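Local coordinates for uncharacterized protein (Leptospirillum rubarum, PDB 3OMD), which is of unknown function but folds as a single all-helical chain of the DUF5069 family, at residues 12-17 against 137-143; 102-107 against 131-135; 23-29 against 50-55. All blocks are in the same frame, centred on the assembly; numbering follows the deposited sequence. Where two conformers were deposited one is given.

The three contacts tie the chain before helix 26-38 and four helices (26-38, 50-58, 92-104, 133-140) into one all-helical body. Their centres lie about 13 Å from one another. Interactions 1 and 2 both use helix 133-140. They meet at Pro-16, whose CB packs on Val-134 CB at 3.7 Å. Interactions 1 and 3 are joined by a salt bridge, Glu-141 OE1 to Arg-28 NH1 at 2.8 Å, and by the probable backbone bond from His-25 N to Pro-16 O at 2.9 Å. Interactions 2 and 3 are joined by a probable hydrogen bond, Tyr-102 OH to His-25 ND1 at 2.7 Å. Along the chain, interactions 2 and 3 are both nested inside the loop closed by interaction 1.

Interaction 1. Residues 12-17 against 137-143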
loop_
_atom_site.group_PDB
_atom_site.type_symbol
_atom_site.label_atom_id
_atom_site.label_comp_id
_atom_site.label_asym_id
_atom_site.label_seq_id
_atom_site.Cartn_x
_atom_site.Cartn_y
_atom_site.Cartn_z
ATOM N N PHE A 12 -10.778 -5.829 -0.712
ATOM C CA PHE A 12 -9.858 -4.674 -0.678
ATOM C C PHE A 12 -8.483 -5.191 -0.268
ATOM O O PHE A 12 -8.374 -6.088 0.590
ATOM C CB PHE A 12 -10.281 -3.685 0.428
ATOM C CG PHE A 12 -11.678 -3.140 0.263
ATOM C CD1 PHE A 12 -12.096 -2.576 -0.947
ATOM C CD2 PHE A 12 -12.556 -3.190 1.336
ATOM C CE1 PHE A 12 -13.428 -2.060 -1.058
ATOM C CE2 PHE A 12 -13.880 -2.700 1.222
ATOM C CZ PHE A 12 -14.300 -2.139 0.035
ATOM N N PRO A 13 -7.435 -4.597 -0.825
ATOM C CA PRO A 13 -6.112 -4.886 -0.255
ATOM C C PRO A 13 -6.045 -4.311 1.161
ATOM O O PRO A 13 -6.836 -3.420 1.521
ATOM C CB PRO A 13 -5.146 -4.174 -1.206
ATOM C CG PRO A 13 -5.953 -3.013 -1.778
ATOM C CD PRO A 13 -7.431 -3.469 -1.790
ATOM N N ARG A 14 -5.110 -4.807 1.958
ATOM C CA ARG A 14 -5.060 -4.420 3.378
ATOM C C ARG A 14 -4.707 -2.950 3.587
ATOM O O ARG A 14 -4.193 -2.269 2.663
ATOM C CB ARG A 14 -4.106 -5.367 4.144
ATOM C CG ARG A 14 -4.811 -6.743 4.375
ATOM C CD ARG A 14 -3.882 -7.814 4.920
ATOM N NE ARG A 14 -2.834 -8.126 3.956
ATOM C CZ ARG A 14 -1.793 -8.910 4.246
ATOM N NH1 ARG A 14 -1.666 -9.427 5.463
ATOM N NH2 ARG A 14 -0.866 -9.139 3.332
ATOM N N SER A 15 -4.996 -2.482 4.806
ATOM C CA SER A 15 -4.830 -1.073 5.120
ATOM C C SER A 15 -3.400 -0.598 4.918
ATOM O O SER A 15 -2.447 -1.297 5.279
ATOM C CB SER A 15 -5.213 -0.838 6.584
ATOM O OG SER A 15 -4.943 0.520 6.934
ATOM N N PRO A 16 -3.231 0.637 4.429
ATOM C CA PRO A 16 -1.896 1.273 4.379
ATOM C C PRO A 16 -1.163 1.180 5.715
ATOM O O PRO A 16 0.068 1.123 5.724
ATOM C CB PRO A 16 -2.239 2.756 4.100
ATOM C CG PRO A 16 -3.463 2.651 3.187
ATOM C CD PRO A 16 -4.287 1.507 3.856
ATOM N N VAL A 17 -1.884 1.240 6.838
ATOM C CA VAL A 17 -1.232 1.341 8.152
ATOM C C VAL A 17 -1.369 0.047 8.993
ATOM O O VAL A 17 -1.090 0.061 10.197
ATOM C CB VAL A 17 -1.697 2.605 8.918
ATOM C CG1 VAL A 17 -1.302 3.886 8.101
ATOM C CG2 VAL A 17 -3.180 2.529 9.291
ATOM N N LEU A 137 -7.960 6.332 1.798
ATOM C CA LEU A 137 -8.039 4.933 1.358
ATOM C C LEU A 137 -8.780 4.077 2.394
ATOM O O LEU A 137 -9.618 3.251 2.016
ATOM C CB LEU A 137 -6.637 4.375 1.114
ATOM C CG LEU A 137 -5.937 4.910 -0.142
ATOM C CD1 LEU A 137 -4.477 4.492 -0.149
ATOM C CD2 LEU A 137 -6.624 4.384 -1.401
ATOM N N ASP A 138 -8.443 4.202 3.682
ATOM C CA ASP A 138 -9.157 3.411 4.695
ATOM C C ASP A 138 -10.640 3.758 4.700
ATOM O O ASP A 138 -11.480 2.881 4.928
ATOM C CB ASP A 138 -8.564 3.642 6.089
ATOM C CG ASP A 138 -7.424 2.716 6.411
ATOM O OD1 ASP A 138 -7.215 1.707 5.707
ATOM O OD2 ASP A 138 -6.760 3.012 7.422
ATOM N N LEU A 139 -10.968 5.042 4.506
ATOM C CA LEU A 139 -12.385 5.445 4.502
ATOM C C LEU A 139 -13.106 4.763 3.341
ATOM O O LEU A 139 -14.205 4.190 3.547
ATOM C CB LEU A 139 -12.481 6.977 4.375
ATOM C CG LEU A 139 -13.889 7.566 4.282
ATOM C CD1 LEU A 139 -14.540 7.420 5.635
ATOM C CD2 LEU A 139 -13.796 9.044 3.887
ATOM N N GLU A 140 -12.506 4.815 2.142
ATOM C CA GLU A 140 -13.143 4.214 0.964
ATOM C C GLU A 140 -13.283 2.694 1.151
ATOM O O GLU A 140 -14.243 2.073 0.629
ATOM C CB GLU A 140 -12.367 4.540 -0.315
ATOM C CG GLU A 140 -12.977 3.874 -1.567
ATOM C CD GLU A 140 -12.941 4.694 -2.879
ATOM O OE1 GLU A 140 -12.499 5.864 -2.908
ATOM O OE2 GLU A 140 -13.405 4.137 -3.919
ATOM N N GLU A 141 -12.322 2.096 1.870
ATOM C CA GLU A 141 -12.288 0.643 2.049
ATOM C C GLU A 141 -12.994 0.214 3.355
ATOM O O GLU A 141 -12.802 -0.887 3.883
ATOM C CB GLU A 141 -10.847 0.144 1.996
ATOM C CG GLU A 141 -10.298 0.295 0.554
ATOM C CD GLU A 141 -8.867 -0.047 0.386
ATOM O OE1 GLU A 141 -8.117 -0.250 1.380
ATOM O OE2 GLU A 141 -8.464 -0.048 -0.801
ATOM N N LYS A 142 -13.839 1.114 3.854
ATOM C CA LYS A 142 -14.820 0.790 4.924
ATOM C C LYS A 142 -14.179 0.377 6.255
ATOM O O LYS A 142 -14.753 -0.414 7.028
ATOM C CB LYS A 142 -15.849 -0.266 4.436
ATOM C CG LYS A 142 -16.544 0.123 3.131
ATOM C CD LYS A 142 -17.537 -0.972 2.712
ATOM C CE LYS A 142 -18.308 -0.539 1.468
ATOM N NZ LYS A 142 -19.574 -1.319 1.350
ATOM N N ARG A 143 -13.009 0.945 6.547
ATOM C CA ARG A 143 -12.345 0.724 7.835
ATOM C C ARG A 143 -12.603 1.906 8.735
ATOM O O ARG A 143 -12.852 3.011 8.225
ATOM C CB ARG A 143 -10.819 0.570 7.659
ATOM C CG ARG A 143 -10.462 -0.578 6.775
ATOM C CD ARG A 143 -8.995 -0.929 6.853
ATOM N NE ARG A 143 -8.790 -1.985 5.862
ATOM C CZ ARG A 143 -8.489 -1.761 4.580
ATOM N NH1 ARG A 143 -8.167 -0.537 4.139
ATOM N NH2 ARG A 143 -8.450 -2.793 3.769
#
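Glu-141 lies flat against Phe-12, and its carboxylate continues into a charged cluster beside Pro-13 and Ser-15. Its CA sits over the centre of the Phe-12 ring as a CH-pi contact, 3.9 Å from the centroid. CB rests against Phe-12 CD2 and CG on the same face. CG covers Phe-12 CD1 at 3.7 Å. The chain stays extended beyond CG (chi2 175°), which carries CD past the ring to Phe-12 CB. The carboxylate plane is only 16° from that of the ring. OE2 touches Pro-13 CD and takes a hydrogen bond from Tyr-44. OE1 binds Arg-143 NH1 at 2.8 Å through its anti lone pair, in the guanidinium plane, and also pairs with Arg-28.

The Arg-143 guanidinium spreads one face over the backbone of Ser-15. Its NH2 gives a bent hydrogen bond to Pro-13 O at 2.8 Å. Its NH1 also reaches Asp-138 OD1 at 2.9 Å, nearly along the C-O axis. That oxygen has a second donor, Ser-15 OG, which meets its syn lone pair at 2.8 Å. Ser-15 OG in turn accepts from Val-17 N in an ST turn.

Helix 133-140 ends here in a Schellman motif with Lys-142 at C-prime. Arg-143 NH1 lies between two carboxylates and probably offsets their charge, while NH2 on Pro-13 O and Ser-15 OG on Asp-138 tie the helix end to the loop.

Interaction 2. Residues 102-107 against 131-135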
loop_
_atom_site.group_PDB
_atom_site.type_symbol
_atom_site.label_atom_id
_atom_site.label_comp_id
_atom_site.label_asym_id
_atom_site.label_seq_id
_atom_site.Cartn_x
_atom_site.Cartn_y
_atom_site.Cartn_z
ATOM N N TYR A 102 4.965 8.687 4.692
ATOM C CA TYR A 102 3.829 8.043 4.024
ATOM C C TYR A 102 2.512 8.481 4.647
ATOM O O TYR A 102 1.569 8.845 3.927
ATOM C CB TYR A 102 4.038 6.557 4.218
ATOM C CG TYR A 102 2.996 5.612 3.685
ATOM C CD1 TYR A 102 2.963 5.262 2.311
ATOM C CD2 TYR A 102 2.094 4.977 4.540
ATOM C CE1 TYR A 102 2.035 4.299 1.824
ATOM C CE2 TYR A 102 1.166 4.036 4.075
ATOM C CZ TYR A 102 1.155 3.709 2.735
ATOM O OH TYR A 102 0.274 2.772 2.308
ATOM N N GLU A 103 2.457 8.453 5.977
ATOM C CA GLU A 103 1.206 8.823 6.680
ATOM C C GLU A 103 0.934 10.336 6.600
ATOM O O GLU A 103 -0.198 10.765 6.832
ATOM C CB GLU A 103 1.271 8.369 8.133
ATOM C CG GLU A 103 1.250 6.846 8.234
ATOM C CD GLU A 103 1.418 6.331 9.622
ATOM O OE1 GLU A 103 1.118 7.079 10.607
ATOM O OE2 GLU A 103 1.861 5.176 9.766
ATOM N N SER A 104 1.957 11.137 6.279
ATOM C CA SER A 104 1.762 12.583 6.159
ATOM C C SER A 104 1.325 13.004 4.768
ATOM O O SER A 104 0.914 14.151 4.582
ATOM C CB SER A 104 3.061 13.332 6.481
ATOM O OG SER A 104 3.980 13.252 5.405
ATOM N N ARG A 105 1.430 12.105 3.785
ATOM C CA ARG A 105 1.182 12.495 2.375
ATOM C C ARG A 105 -0.207 13.072 2.194
ATOM O O ARG A 105 -1.202 12.431 2.521
ATOM C CB ARG A 105 1.399 11.309 1.428
ATOM C CG ARG A 105 2.858 10.961 1.270
ATOM C CD ARG A 105 3.100 9.682 0.425
ATOM N NE ARG A 105 4.552 9.371 0.324
ATOM C CZ ARG A 105 5.360 9.858 -0.611
ATOM N NH1 ARG A 105 4.868 10.667 -1.547
ATOM N NH2 ARG A 105 6.657 9.543 -0.618
ATOM N N SER A 106 -0.252 14.278 1.639
ATOM C CA SER A 106 -1.497 15.006 1.445
ATOM C C SER A 106 -1.497 15.545 0.019
ATOM O O SER A 106 -0.460 15.516 -0.641
ATOM C CB SER A 106 -1.620 16.107 2.495
ATOM O OG SER A 106 -1.534 15.558 3.803
ATOM N N PRO A 107 -2.661 16.001 -0.471
ATOM C CA PRO A 107 -2.700 16.468 -1.873
ATOM C C PRO A 107 -1.652 17.555 -2.106
ATOM O O PRO A 107 -1.570 18.554 -1.362
ATOM C CB PRO A 107 -4.126 17.033 -2.030
ATOM C CG PRO A 107 -4.901 16.535 -0.877
ATOM C CD PRO A 107 -4.017 15.881 0.103
ATOM N N THR A 131 -7.558 14.252 5.966
ATOM C CA THR A 131 -6.807 15.122 5.052
ATOM C C THR A 131 -5.620 14.470 4.380
ATOM O O THR A 131 -4.979 15.071 3.510
ATOM C CB THR A 131 -6.289 16.382 5.775
ATOM O OG1 THR A 131 -5.348 16.019 6.799
ATOM C CG2 THR A 131 -7.462 17.234 6.370
ATOM N N THR A 132 -5.332 13.232 4.761
ATOM C CA THR A 132 -4.194 12.519 4.176
ATOM C C THR A 132 -4.681 11.387 3.282
ATOM O O THR A 132 -5.761 10.823 3.510
ATOM C CB THR A 132 -3.331 11.910 5.276
ATOM O OG1 THR A 132 -4.142 11.045 6.112
ATOM C CG2 THR A 132 -2.683 13.006 6.110
ATOM N N TRP A 133 -3.902 11.064 2.262
ATOM C CA TRP A 133 -4.294 10.040 1.305
ATOM C C TRP A 133 -4.507 8.703 1.969
ATOM O O TRP A 133 -5.462 7.992 1.600
ATOM C CB TRP A 133 -3.238 9.891 0.204
ATOM C CG TRP A 133 -3.196 11.080 -0.769
ATOM C CD1 TRP A 133 -2.160 11.963 -0.969
ATOM C CD2 TRP A 133 -4.225 11.447 -1.699
ATOM N NE1 TRP A 133 -2.496 12.875 -1.956
ATOM C CE2 TRP A 133 -3.757 12.587 -2.418
ATOM C CE3 TRP A 133 -5.495 10.927 -1.993
ATOM C CZ2 TRP A 133 -4.524 13.221 -3.405
ATOM C CZ3 TRP A 133 -6.260 11.544 -3.002
ATOM C CH2 TRP A 133 -5.774 12.697 -3.680
ATOM N N VAL A 134 -3.644 8.304 2.900
ATOM C CA VAL A 134 -3.790 6.935 3.439
ATOM C C VAL A 134 -5.069 6.812 4.275
ATOM O O VAL A 134 -5.669 5.726 4.348
ATOM C CB VAL A 134 -2.542 6.442 4.183
ATOM C CG1 VAL A 134 -1.357 6.408 3.212
ATOM C CG2 VAL A 134 -2.265 7.219 5.455
ATOM N N LYS A 135 -5.505 7.904 4.895
ATOM C CA LYS A 135 -6.766 7.846 5.659
ATOM C C LYS A 135 -7.946 7.812 4.714
ATOM O O LYS A 135 -8.955 7.133 4.980
ATOM C CB LYS A 135 -6.889 9.008 6.644
ATOM C CG LYS A 135 -6.128 8.779 7.943
ATOM C CD LYS A 135 -6.648 9.688 9.060
ATOM C CE LYS A 135 -5.972 9.432 10.405
ATOM N NZ LYS A 135 -6.112 8.030 10.926
HETATM O O HOH W 1 -1.134 9.765 3.343
HETATM O O HOH W 2 -2.473 9.803 7.908
#
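Arg-105 and Trp-133 make the direct backbone link between these segments. Trp-133 N donates to Arg-105 O at 3.0 Å in a fairly straight bond (163°).

Water extends this link. Water 1 accepts from Val-134 N and donates to both Tyr-102 O and Arg-105 O, at 2.8 Å from the latter. Arg-105 O is thus gripped by the amide of Trp-133 and by this water. Water 2 lies 2.7 Å from both Glu-103 O and Thr-132 OG1, to which it is hydrogen-bonded.

Van der Waals contacts flank the polar line. Val-134 CG1 stands over one face of the Tyr-102 ring, displaced toward its rim, and comes within 3.6 Å of CE2. This is a CH-pi contact. Tyr-102 CG is anti to the backbone N (chi1 178°), which turns a ring face to Val-134, and its OH binds His-25. Val-134 CG2 reaches Glu-103 CA. The methyl Thr-132 CG2 lies against the carbonyl oxygen Glu-103 O at 3.4 Å.

At the other end, Pro-107 CD sits over one face of the Trp-133 indole, 3.9 Å from NE1, and Pro-107 CB approaches CZ2. Phe-116 of helix 110-123 meets the Trp-133 ring edge to face, and Pro-107 also packs on that helix.

Thr-132 holds the N-cap position of helix 133-140. Here the N-terminus of that helix docks on the chain leaving helix 92-104 through a main-chain bond and a bound water, a junction between two helices of an all-helical fold.

Interaction 3. Residues 23-29 against 50-55; sequences MDHLKRV and LDQAFF
A buried histidine-carboxylate hydrogen bond, His-25 to Asp-51, joins the start of helix 26-38 to the first turn of helix 50-58. His-25 NE2 donates to Asp-51 OD1 at 2.7 Å with an angle of 159°. The oxygen lies in the plane of the imidazole and is approached on its anti side, slightly out of the carboxylate plane. Ring and carboxylate planes are turned 59° apart. Asp-51 OD1 also forms a salt bridge with Lys-32, and OD2 accepts from Asn-47 N. The other ring nitrogen, His-25 ND1, is hydrogen-bonded to Tyr-102 OH, so both nitrogens of this buried ring have partners.

Leu-50 CG packs against His-25 CE1 at 3.8 Å, and Leu-50 O lies over one face of the ring. His-25 CD2 approaches Phe-54 CB at 3.5 Å, while the two rings meet obliquely with centroids 5.6 Å apart.

With chi1 at 173°, Phe-54 swings its ring in among the side chains of 23-29. There Leu-26 CD1 meets CZ at 3.9 Å and Val-29 CG1 meets CE2. The selenium of Met-23, a selenomethionine, stands at the ring edge in a Met-aromatic contact, 5.1 Å from the centroid; its methyl is modelled too close and is doubtful. Val-29 turns its other branch, CG2, to Phe-55 CZ at 3.6 Å and to Asp-51 OD1.

Replacing His-25 by alanine removes the imidazole, so Tyr-102 OH would probably lose this partner, Asp-51 OD1 would probably be left to Lys-32, and a gap is likely to open beside Phe-54 CB.

His-25 is also the N-cap residue of helix 26-38. The contact is a core junction of two helix N-termini, joined by a buried histidine-carboxylate pair beside an aromatic and aliphatic cluster.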
loop_
_atom_site.group_PDB
_atom_site.type_symbol
_atom_site.label_atom_id
_atom_site.label_comp_id
_atom_site.label_asym_id
_atom_site.label_seq_id
_atom_site.Cartn_x
_atom_site.Cartn_y
_atom_site.Cartn_z
HETATM N N MSE A 23 6.508 -1.896 9.084
HETATM C CA MSE A 23 6.382 -0.988 7.912
HETATM C C MSE A 23 4.934 -0.852 7.446
HETATM O O MSE A 23 4.210 -1.840 7.301
HETATM C CB MSE A 23 7.191 -1.445 6.708
HETATM C CG MSE A 23 8.212 -2.432 6.915
HETATM SE SE MSE A 23 8.895 -2.560 5.141
HETATM C CE MSE A 23 8.048 -0.909 4.507
ATOM N N ASP A 24 4.554 0.386 7.139
ATOM C CA ASP A 24 3.302 0.674 6.391
ATOM C C ASP A 24 3.487 0.201 4.939
ATOM O O ASP A 24 4.606 -0.085 4.483
ATOM C CB ASP A 24 3.103 2.192 6.327
ATOM C CG ASP A 24 2.704 2.798 7.627
ATOM O OD1 ASP A 24 2.293 2.088 8.590
ATOM O OD2 ASP A 24 2.776 4.065 7.747
ATOM N N HIS A 25 2.361 0.128 4.233
ATOM C CA HIS A 25 2.248 -0.217 2.805
ATOM C C HIS A 25 2.581 -1.664 2.453
ATOM O O HIS A 25 2.049 -2.186 1.460
ATOM C CB HIS A 25 3.077 0.724 1.890
ATOM C CG HIS A 25 2.512 0.805 0.513
ATOM N ND1 HIS A 25 1.268 1.353 0.275
ATOM C CD2 HIS A 25 2.944 0.300 -0.676
ATOM C CE1 HIS A 25 0.979 1.217 -1.008
ATOM N NE2 HIS A 25 1.977 0.582 -1.604
ATOM N N LEU A 26 3.471 -2.312 3.228
ATOM C CA LEU A 26 3.981 -3.647 2.808
ATOM C C LEU A 26 2.839 -4.679 2.664
ATOM O O LEU A 26 2.757 -5.386 1.636
ATOM C CB LEU A 26 5.068 -4.117 3.782
ATOM C CG LEU A 26 5.588 -5.535 3.496
ATOM C CD1 LEU A 26 6.100 -5.705 2.059
ATOM C CD2 LEU A 26 6.698 -5.866 4.547
ATOM N N LYS A 27 1.945 -4.786 3.662
ATOM C CA LYS A 27 0.824 -5.757 3.499
ATOM C C LYS A 27 -0.008 -5.407 2.260
ATOM O O LYS A 27 -0.422 -6.300 1.520
ATOM C CB LYS A 27 -0.075 -5.745 4.736
ATOM C CG LYS A 27 0.563 -6.463 5.947
ATOM C CD LYS A 27 -0.468 -6.582 7.056
ATOM C CE LYS A 27 0.124 -7.318 8.253
ATOM N NZ LYS A 27 -0.918 -7.520 9.333
ATOM N N ARG A 28 -0.304 -4.105 2.094
ATOM C CA ARG A 28 -1.156 -3.654 1.009
ATOM C C ARG A 28 -0.536 -4.012 -0.353
ATOM O O ARG A 28 -1.226 -4.492 -1.266
ATOM C CB ARG A 28 -1.334 -2.133 1.125
ATOM C CG ARG A 28 -2.288 -1.543 0.060
ATOM C CD ARG A 28 -2.577 -0.114 0.425
ATOM N NE ARG A 28 -3.612 0.459 -0.439
ATOM C CZ ARG A 28 -4.920 0.312 -0.239
ATOM N NH1 ARG A 28 -5.376 -0.344 0.826
ATOM N NH2 ARG A 28 -5.780 0.871 -1.099
ATOM N N VAL A 29 0.762 -3.758 -0.498
ATOM C CA VAL A 29 1.403 -4.060 -1.772
ATOM C C VAL A 29 1.658 -5.545 -1.981
ATOM O O VAL A 29 1.712 -5.977 -3.135
ATOM C CB VAL A 29 2.667 -3.170 -1.983
ATOM C CG1 VAL A 29 3.872 -3.647 -1.151
ATOM C CG2 VAL A 29 3.027 -3.110 -3.451
ATOM N N LEU A 50 2.091 5.338 -5.489
ATOM C CA LEU A 50 2.216 4.998 -4.060
ATOM C C LEU A 50 3.112 3.746 -3.880
ATOM O O LEU A 50 4.043 3.733 -3.035
ATOM C CB LEU A 50 0.841 4.903 -3.384
ATOM C CG LEU A 50 0.972 4.943 -1.864
ATOM C CD1 LEU A 50 1.702 6.231 -1.343
ATOM C CD2 LEU A 50 -0.407 4.837 -1.269
ATOM N N ASP A 51 2.853 2.709 -4.665
ATOM C CA ASP A 51 3.759 1.537 -4.652
ATOM C C ASP A 51 5.184 1.947 -5.018
ATOM O O ASP A 51 6.137 1.483 -4.411
ATOM C CB ASP A 51 3.317 0.508 -5.693
ATOM C CG ASP A 51 2.020 -0.213 -5.332
ATOM O OD1 ASP A 51 1.454 -0.024 -4.211
ATOM O OD2 ASP A 51 1.530 -0.954 -6.218
ATOM N N GLN A 52 5.323 2.849 -5.989
ATOM C CA GLN A 52 6.653 3.280 -6.450
ATOM C C GLN A 52 7.380 3.942 -5.280
ATOM O O GLN A 52 8.584 3.766 -5.128
ATOM C CB GLN A 52 6.502 4.288 -7.581
ATOM C CG GLN A 52 6.023 3.699 -8.902
ATOM C CD GLN A 52 5.664 4.798 -9.903
ATOM O OE1 GLN A 52 6.398 5.788 -10.004
ATOM N NE2 GLN A 52 4.554 4.617 -10.669
ATOM N N ALA A 53 6.661 4.735 -4.483
ATOM C CA ALA A 53 7.307 5.390 -3.336
ATOM C C ALA A 53 7.849 4.359 -2.339
ATOM O O ALA A 53 8.961 4.479 -1.856
ATOM C CB ALA A 53 6.349 6.395 -2.651
ATOM N N PHE A 54 7.080 3.307 -2.080
ATOM C CA PHE A 54 7.510 2.249 -1.165
ATOM C C PHE A 54 8.705 1.490 -1.777
ATOM O O PHE A 54 9.764 1.303 -1.127
ATOM C CB PHE A 54 6.342 1.277 -0.928
ATOM C CG PHE A 54 6.727 0.073 -0.128
ATOM C CD1 PHE A 54 6.769 0.135 1.264
ATOM C CD2 PHE A 54 7.003 -1.136 -0.759
ATOM C CE1 PHE A 54 7.143 -0.967 2.017
ATOM C CE2 PHE A 54 7.400 -2.238 -0.003
ATOM C CZ PHE A 54 7.476 -2.149 1.378
ATOM N N PHE A 55 8.546 1.030 -3.025
ATOM C CA PHE A 55 9.663 0.322 -3.647
ATOM C C PHE A 55 10.935 1.175 -3.744
ATOM O O PHE A 55 12.053 0.689 -3.501
ATOM C CB PHE A 55 9.253 -0.152 -5.063
ATOM C CG PHE A 55 8.161 -1.230 -5.047
ATOM C CD1 PHE A 55 8.200 -2.270 -4.129
ATOM C CD2 PHE A 55 7.139 -1.214 -6.014
ATOM C CE1 PHE A 55 7.213 -3.314 -4.155
ATOM C CE2 PHE A 55 6.157 -2.235 -6.037
ATOM C CZ PHE A 55 6.190 -3.284 -5.124
#